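Local coordinates for scaffolding protein (Clostridium cellulolyticum, PDB 1G43), which probably binds crystalline cellulose as the family IIIa carbohydrate-binding module of a cellulosomal scaffoldin, fixing the enzyme complex to its substrate, at residues Ala39-Tyr47 and Lys145-Thr153. Numbering follows the deposited sequence.
Sequences ADLKLRYYY and KISAFVGGT
Lys42 pairs with Phe149, and Arg44 with Ser147, as the hydrogen-bonded pairs joining the antiparallel strands 41-47 and 147-150. Lys42 N reaches Phe149 O at 2.9 Å, nearly straight and in the carbonyl plane, whereas Ser147 N to Arg44 O is longer, 3.2 Å. At the far end Gly151 N bonds to Asp40 O (2.9 Å), which also accepts from a water; that water accepts in turn from Gly152 N. The two glycines suit the type I' turn from Val150 to Thr153, since both have positive phi.

On the opposite face of the sheet from Arg44 and Phe149, apolar side chains face the second sheet. In the non-hydrogen-bonded pairs, Leu43 CD2 meets Ala148 CB at 3.7 Å, the alanine methyl being short enough for the leucine branch to pack directly against it, and Leu41 CD1 approaches Val150 CG2 more loosely. Next along, Ile146 CG2 touches Tyr45 CD1. Val28 of strand 18-30 packs against Leu41 and Leu43, Val8 of strand 6-11 against Ile146 and Ala148.

The other face is more polar. Phe149 CZ lies over one face of the extended Arg44's guanidinium, 3.4 Å from NH1, the planes 50° apart, too tilted for a parallel stack. NH1 also donates to Tyr46 OH (3.0 Å), bent at 136° and 29° off-plane, which may limit the guanidinium's rotation. Ser147 OG, on a small side chain, lies alongside the first carbons of Arg44, 3.1 Å from CB, and at the Tyr46 ring edge, in plane.

The chemistry thus divides by face: apolar groups, Tyr45 included, face the sandwich interior, while on the other a partly exposed arginine contacts the Phe149 ring and hydrogen-bonds to buried Tyr46.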
ATOM      1  N   ALA A  39      -1.241  -2.808  13.745  1.00 28.96           N
ATOM      2  CA  ALA A  39      -2.660  -3.114  13.573  1.00 29.68           C
ATOM      3  C   ALA A  39      -3.449  -1.883  13.093  1.00 28.96           C
ATOM      4  O   ALA A  39      -4.458  -2.004  12.398  1.00 29.70           O
ATOM      5  CB  ALA A  39      -3.244  -3.612  14.894  1.00 29.31           C
ATOM      6  N   ASP A  40      -2.976  -0.703  13.489  1.00 29.65           N
ATOM      7  CA  ASP A  40      -3.607   0.584  13.179  1.00 29.98           C
ATOM      8  C   ASP A  40      -3.202   1.190  11.849  1.00 28.90           C
ATOM      9  O   ASP A  40      -3.765   2.197  11.415  1.00 29.31           O
ATOM     10  CB  ASP A  40      -3.261   1.606  14.267  1.00 32.92           C
ATOM     11  CG  ASP A  40      -3.831   1.241  15.631  1.00 35.08           C
ATOM     12  OD1 ASP A  40      -5.052   0.992  15.715  1.00 35.72           O
ATOM     13  OD2 ASP A  40      -3.056   1.223  16.620  1.00 37.39           O
ATOM     14  N   LEU A  41      -2.225   0.582  11.196  1.00 27.69           N
ATOM     15  CA  LEU A  41      -1.735   1.116   9.945  1.00 25.86           C
ATOM     16  C   LEU A  41      -2.431   0.565   8.705  1.00 25.84           C
ATOM     17  O   LEU A  41      -2.381  -0.625   8.460  1.00 25.29           O
ATOM     18  CB  LEU A  41      -0.238   0.842   9.865  1.00 25.05           C
ATOM     19  CG  LEU A  41       0.573   1.308   8.658  1.00 26.11           C
ATOM     20  CD1 LEU A  41       0.560   2.837   8.565  1.00 24.52           C
ATOM     21  CD2 LEU A  41       1.985   0.799   8.812  1.00 25.45           C
ATOM     22  N   LYS A  42      -3.099   1.432   7.946  1.00 26.03           N
ATOM     23  CA  LYS A  42      -3.728   1.033   6.683  1.00 26.61           C
ATOM     24  C   LYS A  42      -3.027   1.778   5.536  1.00 27.16           C
ATOM     25  O   LYS A  42      -2.524   2.892   5.702  1.00 27.58           O
ATOM     26  CB  LYS A  42      -5.217   1.363   6.634  1.00 27.32           C
ATOM     27  CG  LYS A  42      -6.076   0.575   7.607  1.00 30.40           C
ATOM     28  CD  LYS A  42      -5.885  -0.898   7.421  1.00 32.28           C
ATOM     29  CE  LYS A  42      -6.771  -1.658   8.381  1.00 36.64           C
ATOM     30  NZ  LYS A  42      -6.413  -1.420   9.799  1.00 37.14           N
ATOM     31  N   LEU A  43      -2.980   1.142   4.377  1.00 25.60           N
ATOM     32  CA  LEU A  43      -2.365   1.735   3.208  1.00 24.45           C
ATOM     33  C   LEU A  43      -3.377   1.570   2.070  1.00 23.44           C
ATOM     34  O   LEU A  43      -4.063   0.543   1.987  1.00 23.82           O
ATOM     35  CB  LEU A  43      -1.039   1.019   2.905  1.00 24.00           C
ATOM     36  CG  LEU A  43       0.109   1.350   3.862  1.00 25.26           C
ATOM     37  CD1 LEU A  43       1.168   0.275   3.850  1.00 24.48           C
ATOM     38  CD2 LEU A  43       0.712   2.692   3.477  1.00 25.71           C
ATOM     39  N   ARG A  44      -3.481   2.579   1.212  1.00 20.40           N
ATOM     40  CA  ARG A  44      -4.408   2.531   0.094  1.00 21.16           C
ATOM     41  C   ARG A  44      -3.782   2.846  -1.266  1.00 21.91           C
ATOM     42  O   ARG A  44      -2.922   3.723  -1.385  1.00 20.74           O
ATOM     43  CB  ARG A  44      -5.548   3.502   0.322  1.00 22.25           C
ATOM     44  CG  ARG A  44      -6.411   3.195   1.506  1.00 24.71           C
ATOM     45  CD  ARG A  44      -7.563   4.151   1.491  1.00 25.65           C
ATOM     46  NE  ARG A  44      -8.578   3.802   2.455  1.00 30.92           N
ATOM     47  CZ  ARG A  44      -9.539   4.640   2.827  1.00 34.44           C
ATOM     48  NH1 ARG A  44      -9.590   5.852   2.295  1.00 35.44           N
ATOM     49  NH2 ARG A  44     -10.433   4.281   3.740  1.00 36.61           N
ATOM     50  N   TYR A  45      -4.246   2.142  -2.296  1.00 22.08           N
ATOM     51  CA  TYR A  45      -3.743   2.316  -3.669  1.00 21.21           C
ATOM     52  C   TYR A  45      -4.951   2.421  -4.592  1.00 19.47           C
ATOM     53  O   TYR A  45      -5.647   1.440  -4.803  1.00 19.25           O
ATOM     54  CB  TYR A  45      -2.890   1.110  -4.081  1.00 19.93           C
ATOM     55  CG  TYR A  45      -2.265   1.230  -5.463  1.00 19.82           C
ATOM     56  CD1 TYR A  45      -1.030   1.826  -5.632  1.00 17.67           C
ATOM     57  CD2 TYR A  45      -2.942   0.797  -6.597  1.00 19.78           C
ATOM     58  CE1 TYR A  45      -0.477   2.001  -6.903  1.00 20.17           C
ATOM     59  CE2 TYR A  45      -2.398   0.964  -7.880  1.00 20.15           C
ATOM     60  CZ  TYR A  45      -1.163   1.577  -8.019  1.00 20.22           C
ATOM     61  OH  TYR A  45      -0.633   1.812  -9.264  1.00 22.42           O
ATOM     62  N   TYR A  46      -5.165   3.593  -5.166  1.00 18.37           N
ATOM     63  CA  TYR A  46      -6.326   3.829  -6.018  1.00 18.69           C
ATOM     64  C   TYR A  46      -6.167   3.512  -7.513  1.00 20.03           C
ATOM     65  O   TYR A  46      -5.184   3.879  -8.121  1.00 22.00           O
ATOM     66  CB  TYR A  46      -6.786   5.265  -5.810  1.00 19.46           C
ATOM     67  CG  TYR A  46      -7.310   5.539  -4.404  1.00 20.62           C
ATOM     68  CD1 TYR A  46      -6.440   5.761  -3.332  1.00 21.76           C
ATOM     69  CD2 TYR A  46      -8.674   5.575  -4.159  1.00 21.81           C
ATOM     70  CE1 TYR A  46      -6.924   6.022  -2.045  1.00 21.47           C
ATOM     71  CE2 TYR A  46      -9.174   5.826  -2.888  1.00 23.03           C
ATOM     72  CZ  TYR A  46      -8.297   6.054  -1.831  1.00 23.78           C
ATOM     73  OH  TYR A  46      -8.824   6.331  -0.586  1.00 26.13           O
ATOM     74  N   TYR A  47      -7.150   2.849  -8.108  1.00 19.44           N
ATOM     75  CA  TYR A  47      -7.062   2.472  -9.520  1.00 19.38           C
ATOM     76  C   TYR A  47      -8.399   2.343 -10.217  1.00 20.27           C
ATOM     77  O   TYR A  47      -9.458   2.432  -9.579  1.00 20.55           O
ATOM     78  CB  TYR A  47      -6.357   1.120  -9.651  1.00 19.25           C
ATOM     79  CG  TYR A  47      -7.108  -0.016  -8.974  1.00 17.80           C
ATOM     80  CD1 TYR A  47      -7.145  -0.112  -7.589  1.00 18.17           C
ATOM     81  CD2 TYR A  47      -7.788  -0.984  -9.713  1.00 19.09           C
ATOM     82  CE1 TYR A  47      -7.825  -1.128  -6.944  1.00 15.55           C
ATOM     83  CE2 TYR A  47      -8.485  -2.026  -9.077  1.00 16.96           C
ATOM     84  CZ  TYR A  47      -8.488  -2.084  -7.680  1.00 17.17           C
ATOM     85  OH  TYR A  47      -9.094  -3.099  -7.000  1.00 16.30           O
ATOM     86  N   LYS A 145       0.527  10.119  -4.213  1.00 31.94           N
ATOM     87  CA  LYS A 145      -0.745   9.600  -4.707  1.00 31.66           C
ATOM     88  C   LYS A 145      -1.202   8.279  -4.049  1.00 30.91           C
ATOM     89  O   LYS A 145      -2.129   7.604  -4.520  1.00 29.59           O
ATOM     90  CB  LYS A 145      -0.724   9.447  -6.232  1.00 33.61           C
ATOM     91  CG  LYS A 145      -0.744  10.747  -7.028  1.00 34.03           C
ATOM     92  CD  LYS A 145      -1.911  11.607  -6.636  1.00 36.62           C
ATOM     93  CE  LYS A 145      -2.308  12.577  -7.750  1.00 37.68           C
ATOM     94  NZ  LYS A 145      -2.971  11.834  -8.868  1.00 38.32           N
ATOM     95  N   ILE A 146      -0.543   7.903  -2.964  1.00 30.11           N
ATOM     96  CA  ILE A 146      -0.973   6.722  -2.235  1.00 30.17           C
ATOM     97  C   ILE A 146      -1.228   7.236  -0.830  1.00 31.34           C
ATOM     98  O   ILE A 146      -0.717   8.295  -0.450  1.00 32.89           O
ATOM     99  CB  ILE A 146       0.075   5.595  -2.268  1.00 28.58           C
ATOM    100  CG1 ILE A 146       1.487   6.148  -2.126  1.00 28.00           C
ATOM    101  CG2 ILE A 146      -0.088   4.788  -3.554  1.00 28.73           C
ATOM    102  CD1 ILE A 146       2.014   6.086  -0.713  1.00 26.36           C
ATOM    103  N   SER A 147      -2.029   6.526  -0.056  1.00 30.73           N
ATOM    104  CA  SER A 147      -2.325   7.026   1.273  1.00 29.12           C
ATOM    105  C   SER A 147      -2.055   6.044   2.372  1.00 29.09           C
ATOM    106  O   SER A 147      -2.102   4.821   2.182  1.00 29.26           O
ATOM    107  CB  SER A 147      -3.767   7.443   1.343  1.00 27.06           C
ATOM    108  OG  SER A 147      -4.538   6.448   0.718  1.00 29.41           O
ATOM    109  N   ALA A 148      -1.773   6.609   3.534  1.00 28.19           N
ATOM    110  CA  ALA A 148      -1.494   5.852   4.729  1.00 28.06           C
ATOM    111  C   ALA A 148      -2.344   6.463   5.818  1.00 29.28           C
ATOM    112  O   ALA A 148      -2.346   7.693   5.997  1.00 29.12           O
ATOM    113  CB  ALA A 148      -0.036   5.953   5.086  1.00 27.92           C
ATOM    114  N   PHE A 149      -3.078   5.595   6.520  1.00 29.85           N
ATOM    115  CA  PHE A 149      -3.956   5.976   7.621  1.00 29.63           C
ATOM    116  C   PHE A 149      -3.483   5.322   8.891  1.00 30.73           C
ATOM    117  O   PHE A 149      -3.120   4.148   8.905  1.00 30.10           O
ATOM    118  CB  PHE A 149      -5.387   5.503   7.389  1.00 30.43           C
ATOM    119  CG  PHE A 149      -6.078   6.193   6.262  1.00 30.27           C
ATOM    120  CD1 PHE A 149      -5.830   5.824   4.951  1.00 30.25           C
ATOM    121  CD2 PHE A 149      -6.962   7.226   6.514  1.00 30.86           C
ATOM    122  CE1 PHE A 149      -6.456   6.478   3.898  1.00 30.00           C
ATOM    123  CE2 PHE A 149      -7.593   7.887   5.469  1.00 32.05           C
ATOM    124  CZ  PHE A 149      -7.329   7.503   4.149  1.00 31.84           C
ATOM    125  N   VAL A 150      -3.487   6.094   9.968  1.00 32.79           N
ATOM    126  CA  VAL A 150      -3.090   5.562  11.253  1.00 32.14           C
ATOM    127  C   VAL A 150      -4.272   5.742  12.162  1.00 33.22           C
ATOM    128  O   VAL A 150      -4.754   6.878  12.361  1.00 32.96           O
ATOM    129  CB  VAL A 150      -1.904   6.310  11.797  1.00 32.50           C
ATOM    130  CG1 VAL A 150      -1.691   5.943  13.247  1.00 33.67           C
ATOM    131  CG2 VAL A 150      -0.672   5.950  10.971  1.00 32.63           C
ATOM    132  N   GLY A 151      -4.774   4.627  12.691  1.00 33.66           N
ATOM    133  CA  GLY A 151      -5.922   4.701  13.578  1.00 33.97           C
ATOM    134  C   GLY A 151      -7.165   5.305  12.930  1.00 34.98           C
ATOM    135  O   GLY A 151      -8.066   5.778  13.629  1.00 36.09           O
ATOM    136  N   GLY A 152      -7.245   5.308  11.605  1.00 34.47           N
ATOM    137  CA  GLY A 152      -8.441   5.856  10.988  1.00 33.35           C
ATOM    138  C   GLY A 152      -8.315   7.271  10.469  1.00 33.18           C
ATOM    139  O   GLY A 152      -9.265   7.786   9.900  1.00 33.78           O
ATOM    140  N   THR A 153      -7.171   7.914  10.666  1.00 32.65           N
ATOM    141  CA  THR A 153      -6.998   9.264  10.143  1.00 34.47           C
ATOM    142  C   THR A 153      -5.755   9.348   9.244  1.00 33.59           C
ATOM    143  O   THR A 153      -4.728   8.707   9.508  1.00 33.84           O
ATOM    144  CB  THR A 153      -6.903  10.321  11.284  1.00 36.84           C
ATOM    145  OG1 THR A 153      -5.627  10.225  11.936  1.00 39.11           O
ATOM    146  CG2 THR A 153      -8.001  10.081  12.322  1.00 36.95           C
TER
HETATM  147  O   HOH W   1      -5.832   3.042  10.122  1.00 34.32           O